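PDB 2GK3: putative cytoplasmic protein from Salmonella typhimurium, which is of unknown function but forms a hexamer and is probably related to class I glutamine amidotransferases. Local coordinates for residues Trp44-Leu49 with Val54-Met59; Gly120-Gly125 with Val247-Phe252. One frame throughout, in Å; residues are numbered along the deposited sequence. Where two conformers were deposited one is given.

Contact 1 of 2, residues Trp44-Leu49 with Val54-Met59; sequences WLLECL and VDIDYM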
loop_
_atom_site.group_PDB
_atom_site.type_symbol
_atom_site.label_atom_id
_atom_site.label_comp_id
_atom_site.label_asym_id
_atom_site.label_seq_id
_atom_site.Cartn_x
_atom_site.Cartn_y
_atom_site.Cartn_z
ATOM N N TRP E 44 21.629 17.710 8.998
ATOM C CA TRP E 44 23.006 18.193 8.853
ATOM C C TRP E 44 23.119 19.595 8.252
ATOM O O TRP E 44 23.708 20.502 8.862
ATOM C CB TRP E 44 23.832 17.209 8.020
ATOM C CG TRP E 44 25.262 17.638 7.777
ATOM C CD1 TRP E 44 25.868 17.819 6.567
ATOM C CD2 TRP E 44 26.261 17.925 8.771
ATOM N NE1 TRP E 44 27.185 18.193 6.739
ATOM C CE2 TRP E 44 27.450 18.266 8.082
ATOM C CE3 TRP E 44 26.269 17.910 10.174
ATOM C CZ2 TRP E 44 28.639 18.595 8.751
ATOM C CZ3 TRP E 44 27.442 18.243 10.841
ATOM C CH2 TRP E 44 28.616 18.580 10.129
ATOM N N LEU E 45 22.580 19.758 7.048
ATOM C CA LEU E 45 22.596 21.040 6.377
ATOM C C LEU E 45 22.037 22.131 7.295
ATOM O O LEU E 45 22.673 23.159 7.492
ATOM C CB LEU E 45 21.761 20.979 5.098
ATOM C CG LEU E 45 22.075 21.904 3.917
ATOM C CD1 LEU E 45 20.800 22.248 3.165
ATOM C CD2 LEU E 45 22.832 23.177 4.276
ATOM N N LEU E 46 20.849 21.908 7.847
ATOM C CA LEU E 46 20.202 22.917 8.691
ATOM C C LEU E 46 21.057 23.303 9.914
ATOM O O LEU E 46 21.049 24.452 10.330
ATOM C CB LEU E 46 18.790 22.459 9.111
ATOM C CG LEU E 46 17.774 22.205 7.984
ATOM C CD1 LEU E 46 16.554 21.473 8.507
ATOM C CD2 LEU E 46 17.376 23.497 7.268
ATOM N N GLU E 47 21.795 22.342 10.458
ATOM C CA GLU E 47 22.722 22.600 11.542
ATOM C C GLU E 47 23.874 23.493 11.091
ATOM O O GLU E 47 24.317 24.365 11.827
ATOM C CB GLU E 47 23.233 21.273 12.116
ATOM C CG GLU E 47 24.131 21.381 13.335
ATOM C CD GLU E 47 23.585 22.308 14.409
ATOM O OE1 GLU E 47 22.344 22.418 14.553
ATOM O OE2 GLU E 47 24.408 22.933 15.111
ATOM N N CYS E 48 24.345 23.278 9.869
ATOM C CA CYS E 48 25.445 24.064 9.300
ATOM C C CYS E 48 25.027 25.491 9.031
ATOM O O CYS E 48 25.804 26.424 9.253
ATOM C CB CYS E 48 25.940 23.444 7.993
ATOM S SG CYS E 48 26.755 21.862 8.135
ATOM N N LEU E 49 23.812 25.665 8.525
ATOM C CA LEU E 49 23.286 27.006 8.276
ATOM C C LEU E 49 23.066 27.759 9.581
ATOM O O LEU E 49 23.295 28.970 9.641
ATOM C CB LEU E 49 21.994 26.965 7.434
ATOM C CG LEU E 49 22.115 26.220 6.086
ATOM C CD1 LEU E 49 20.756 25.960 5.432
ATOM C CD2 LEU E 49 23.059 26.944 5.130
ATOM N N VAL E 54 22.673 31.754 9.799
ATOM C CA VAL E 54 21.405 31.923 9.110
ATOM C C VAL E 54 20.248 31.634 10.063
ATOM O O VAL E 54 20.221 30.603 10.737
ATOM C CB VAL E 54 21.305 31.050 7.809
ATOM C CG1 VAL E 54 19.959 31.262 7.103
ATOM C CG2 VAL E 54 22.468 31.339 6.859
ATOM N N ASP E 55 19.309 32.572 10.110
ATOM C CA ASP E 55 18.046 32.419 10.814
ATOM C C ASP E 55 17.078 31.572 9.962
ATOM O O ASP E 55 16.453 32.080 9.032
ATOM C CB ASP E 55 17.485 33.830 11.110
ATOM C CG ASP E 55 16.135 33.818 11.828
ATOM O OD1 ASP E 55 15.671 32.755 12.307
ATOM O OD2 ASP E 55 15.522 34.915 11.898
ATOM N N ILE E 56 16.953 30.283 10.280
ATOM C CA ILE E 56 16.128 29.348 9.472
ATOM C C ILE E 56 14.733 29.059 10.053
ATOM O O ILE E 56 14.609 28.778 11.243
ATOM C CB ILE E 56 16.830 27.979 9.289
ATOM C CG1 ILE E 56 18.132 28.097 8.494
ATOM C CG2 ILE E 56 15.884 26.970 8.629
ATOM C CD1 ILE E 56 17.976 27.871 6.988
ATOM N N ASP E 57 13.693 29.136 9.218
ATOM C CA ASP E 57 12.429 28.465 9.497
ATOM C C ASP E 57 12.349 27.182 8.674
ATOM O O ASP E 57 12.496 27.204 7.451
ATOM C CB ASP E 57 11.240 29.355 9.151
ATOM C CG ASP E 57 11.035 30.473 10.158
ATOM O OD1 ASP E 57 11.810 30.573 11.140
ATOM O OD2 ASP E 57 10.104 31.272 9.947
ATOM N N TYR E 58 12.127 26.069 9.351
ATOM C CA TYR E 58 11.994 24.797 8.682
ATOM C C TYR E 58 10.527 24.425 8.480
ATOM O O TYR E 58 9.735 24.386 9.429
ATOM C CB TYR E 58 12.714 23.693 9.445
ATOM C CG TYR E 58 12.661 22.372 8.730
ATOM C CD1 TYR E 58 12.925 22.290 7.360
ATOM C CD2 TYR E 58 12.364 21.204 9.409
ATOM C CE1 TYR E 58 12.870 21.083 6.687
ATOM C CE2 TYR E 58 12.327 19.985 8.743
ATOM C CZ TYR E 58 12.577 19.939 7.375
ATOM O OH TYR E 58 12.525 18.736 6.703
HETATM N N MSE E 59 10.178 24.152 7.229
HETATM C CA MSE E 59 8.828 23.767 6.890
HETATM C C MSE E 59 8.849 22.425 6.165
HETATM O O MSE E 59 9.041 22.373 4.944
HETATM C CB MSE E 59 8.164 24.849 6.049
HETATM C CG MSE E 59 6.693 24.585 5.771
HETATM SE SE MSE E 59 5.870 25.934 4.638
HETATM C CE MSE E 59 5.827 27.420 5.902
#
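Leu49 and Val54 bring the end of the helix segment close to the start of strand 55-59. Val54 N donates to Leu49 O, five residues earlier, at 2.9 Å, with an N-H...O angle of 154°. The bond closes the connection from helix 43-51 into the strand. Val54 CB sits against the same carbonyl oxygen, at 3.4 Å. The Leu49 side chain reaches inward, and its CD1 meets Ile56 CD1 at 3.7 Å. This is the tighter part, and Leu49 and Val54 are buried. Val54 also packs on Val13 of strand 12-28.

Helix and strand run nearly antiparallel, at 152°. The helix lies over a strand of the parallel sheet, consistent with the family's alpha/beta fold. The other end is looser and partly open to solvent. Ile56 serves both ends. CG1 lies beside the backbone N and carries CD1 to Leu49, while CG2, anti to that N, meets Leu46 CD2 at 4.0 Å. Leu46 CD1 lies over one face of the Tyr58 ring, 4.0 Å from its centroid and 13° off the normal, a CH-pi contact. Tyr58 OH bonds to Gly17 O. One backbone bond therefore secures the turn, and apolar contact alone joins the rest.

Contact 2 of 2, residues Gly120-Gly125 with Val247-Phe252; sequences GLLMIG and VNTLQF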
loop_
_atom_site.group_PDB
_atom_site.type_symbol
_atom_site.label_atom_id
_atom_site.label_comp_id
_atom_site.label_asym_id
_atom_site.label_seq_id
_atom_site.Cartn_x
_atom_site.Cartn_y
_atom_site.Cartn_z
ATOM N N GLY E 120 14.867 35.797 -2.902
ATOM C CA GLY E 120 15.693 34.741 -3.500
ATOM C C GLY E 120 15.065 33.349 -3.443
ATOM O O GLY E 120 14.289 33.006 -2.518
ATOM N N LEU E 121 15.414 32.530 -4.429
ATOM C CA LEU E 121 14.892 31.173 -4.531
ATOM C C LEU E 121 16.027 30.216 -4.863
ATOM O O LEU E 121 16.755 30.420 -5.855
ATOM C CB LEU E 121 13.802 31.091 -5.612
ATOM C CG LEU E 121 13.106 29.741 -5.872
ATOM C CD1 LEU E 121 12.479 29.247 -4.591
ATOM C CD2 LEU E 121 12.051 29.807 -7.004
ATOM N N LEU E 122 16.189 29.190 -4.029
ATOM C CA LEU E 122 17.117 28.118 -4.334
ATOM C C LEU E 122 16.341 26.802 -4.383
ATOM O O LEU E 122 15.574 26.496 -3.471
ATOM C CB LEU E 122 18.264 28.046 -3.307
ATOM C CG LEU E 122 19.055 26.716 -3.228
ATOM C CD1 LEU E 122 19.960 26.445 -4.474
ATOM C CD2 LEU E 122 19.863 26.627 -1.920
HETATM N N MSE E 123 16.504 26.063 -5.481
HETATM C CA MSE E 123 16.024 24.696 -5.555
HETATM C C MSE E 123 17.220 23.750 -5.472
HETATM O O MSE E 123 18.239 23.966 -6.139
HETATM C CB MSE E 123 15.212 24.432 -6.833
HETATM C CG MSE E 123 14.626 22.976 -6.900
HETATM SE SE MSE E 123 13.206 22.723 -8.186
HETATM C CE MSE E 123 11.696 23.523 -7.225
ATOM N N ILE E 124 17.079 22.707 -4.649
ATOM C CA ILE E 124 18.107 21.682 -4.492
ATOM C C ILE E 124 17.587 20.395 -5.112
ATOM O O ILE E 124 16.429 20.018 -4.897
ATOM C CB ILE E 124 18.469 21.470 -2.997
ATOM C CG1 ILE E 124 19.074 22.753 -2.409
ATOM C CG2 ILE E 124 19.393 20.231 -2.812
ATOM C CD1 ILE E 124 19.357 22.691 -0.875
ATOM N N GLY E 125 18.441 19.728 -5.892
ATOM C CA GLY E 125 18.043 18.525 -6.621
ATOM C C GLY E 125 17.720 17.299 -5.796
ATOM O O GLY E 125 18.119 17.185 -4.631
ATOM N N VAL E 247 25.985 28.485 2.397
ATOM C CA VAL E 247 25.908 29.806 3.021
ATOM C C VAL E 247 26.180 30.895 1.984
ATOM O O VAL E 247 25.393 31.840 1.862
ATOM C CB VAL E 247 26.828 29.909 4.306
ATOM C CG1 VAL E 247 27.151 31.349 4.667
ATOM C CG2 VAL E 247 26.135 29.257 5.489
ATOM N N ASN E 248 27.279 30.751 1.235
ATOM C CA ASN E 248 27.605 31.690 0.152
ATOM C C ASN E 248 26.511 31.781 -0.898
ATOM O O ASN E 248 26.217 32.874 -1.366
ATOM C CB ASN E 248 28.928 31.354 -0.562
ATOM C CG ASN E 248 30.139 31.433 0.344
ATOM O OD1 ASN E 248 30.090 31.988 1.455
ATOM N ND2 ASN E 248 31.254 30.876 -0.135
ATOM N N THR E 249 25.905 30.649 -1.274
ATOM C CA THR E 249 24.883 30.722 -2.328
ATOM C C THR E 249 23.603 31.369 -1.806
ATOM O O THR E 249 22.948 32.159 -2.513
ATOM C CB THR E 249 24.621 29.387 -3.117
ATOM O OG1 THR E 249 23.345 28.853 -2.789
ATOM C CG2 THR E 249 25.665 28.347 -2.900
ATOM N N LEU E 250 23.265 31.071 -0.551
ATOM C CA LEU E 250 22.142 31.765 0.105
ATOM C C LEU E 250 22.360 33.273 0.105
ATOM O O LEU E 250 21.485 34.035 -0.285
ATOM C CB LEU E 250 21.951 31.245 1.530
ATOM C CG LEU E 250 21.291 29.878 1.548
ATOM C CD1 LEU E 250 21.023 29.410 2.972
ATOM C CD2 LEU E 250 20.000 29.930 0.705
ATOM N N GLN E 251 23.569 33.668 0.491
ATOM C CA GLN E 251 23.979 35.062 0.610
ATOM C C GLN E 251 24.060 35.755 -0.764
ATOM O O GLN E 251 23.719 36.938 -0.907
ATOM C CB GLN E 251 25.340 35.111 1.311
ATOM C CG GLN E 251 25.474 36.204 2.354
ATOM C CD GLN E 251 25.451 35.674 3.769
ATOM O OE1 GLN E 251 26.044 34.628 4.061
ATOM N NE2 GLN E 251 24.792 36.405 4.669
ATOM N N PHE E 252 24.512 35.014 -1.774
ATOM C CA PHE E 252 24.603 35.556 -3.128
ATOM C C PHE E 252 23.248 36.011 -3.702
ATOM O O PHE E 252 23.151 37.069 -4.336
ATOM C CB PHE E 252 25.284 34.558 -4.076
ATOM C CG PHE E 252 25.735 35.179 -5.376
ATOM C CD1 PHE E 252 26.904 35.949 -5.428
ATOM C CD2 PHE E 252 24.988 35.008 -6.543
ATOM C CE1 PHE E 252 27.322 36.538 -6.616
ATOM C CE2 PHE E 252 25.389 35.587 -7.740
ATOM C CZ PHE E 252 26.566 36.363 -7.776
#
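Leu122 of strand 120-124 reaches helix 242-253 through a single methyl, CD2. It touches two neighbouring helix residues. Leu250 CD2 lies 4.2 Å from Leu122 CD2, a methyl-to-methyl contact. Thr249 OG1 is also 4.2 Å from Leu122 CD2, and the threonine methyl CG2 is turned away from the leucine.

No hydrogen bond crosses between the segments. The contact is small, with 88 Å² buried in total, but all three residues are buried. Thr249 OG1 has no polar partner anywhere in the model, so this hydroxyl sits against hydrocarbon. As modelled, its chi1 of 110° lies off the staggered positions and places the oxygen, rather than the methyl, on the strand side. Leu122 has CG roughly opposite its backbone N (chi1 161°), and this extends the branch toward the helix. The first bond of the Leu250 side chain points neither toward the strand nor away from it, but its end comes nearer.

The strand belongs to the parallel core of an alpha/beta fold, consistent with the class I glutaminase-like family. It pairs with strand 80-84 at one edge and strand 218-223 at the other. Helix 242-253 packs on one face of this core, and Leu121 points to the other.

The next shell closes round the leucines. Ile124, two residues on, puts its CD1 4.1 Å from Leu122 CD2. Leu122 also touches Val82, Ala221, Trp246 and Ile253, and Leu250 rests on Val80 and Val82. Farther out, backbone bonds of Leu122 with Ile81 and of Leu121 with Lys219 and Ala221 fix the strand. On the helix, Asn248 ND2 bonds to Val176 O, while the Phe252 ring meets Phe212 edge-to-face.

Overall arrangement
Contacts 1 and 2 are neighbours in one apolar layer, with centres about 12 Å apart. They meet directly. Leu49 CD2 of contact 1 lies 3.9 Å from Leu250 CD1 of contact 2, and the same methyl is 3.9 Å from Val247 CG2. Helices 43-51 and 242-253 thus pack against each other as well as on the strands. Strands 55-59 and 120-124 are linked through strands 12-28 and 80-84, which lie between them. Contact 2 is the deeper: its centre lies about 9 Å from the centre of the chain, that of contact 1 about 13 Å. No other subunit of the hexamer touches either contact, and no catalytic residue or ligand is established near them.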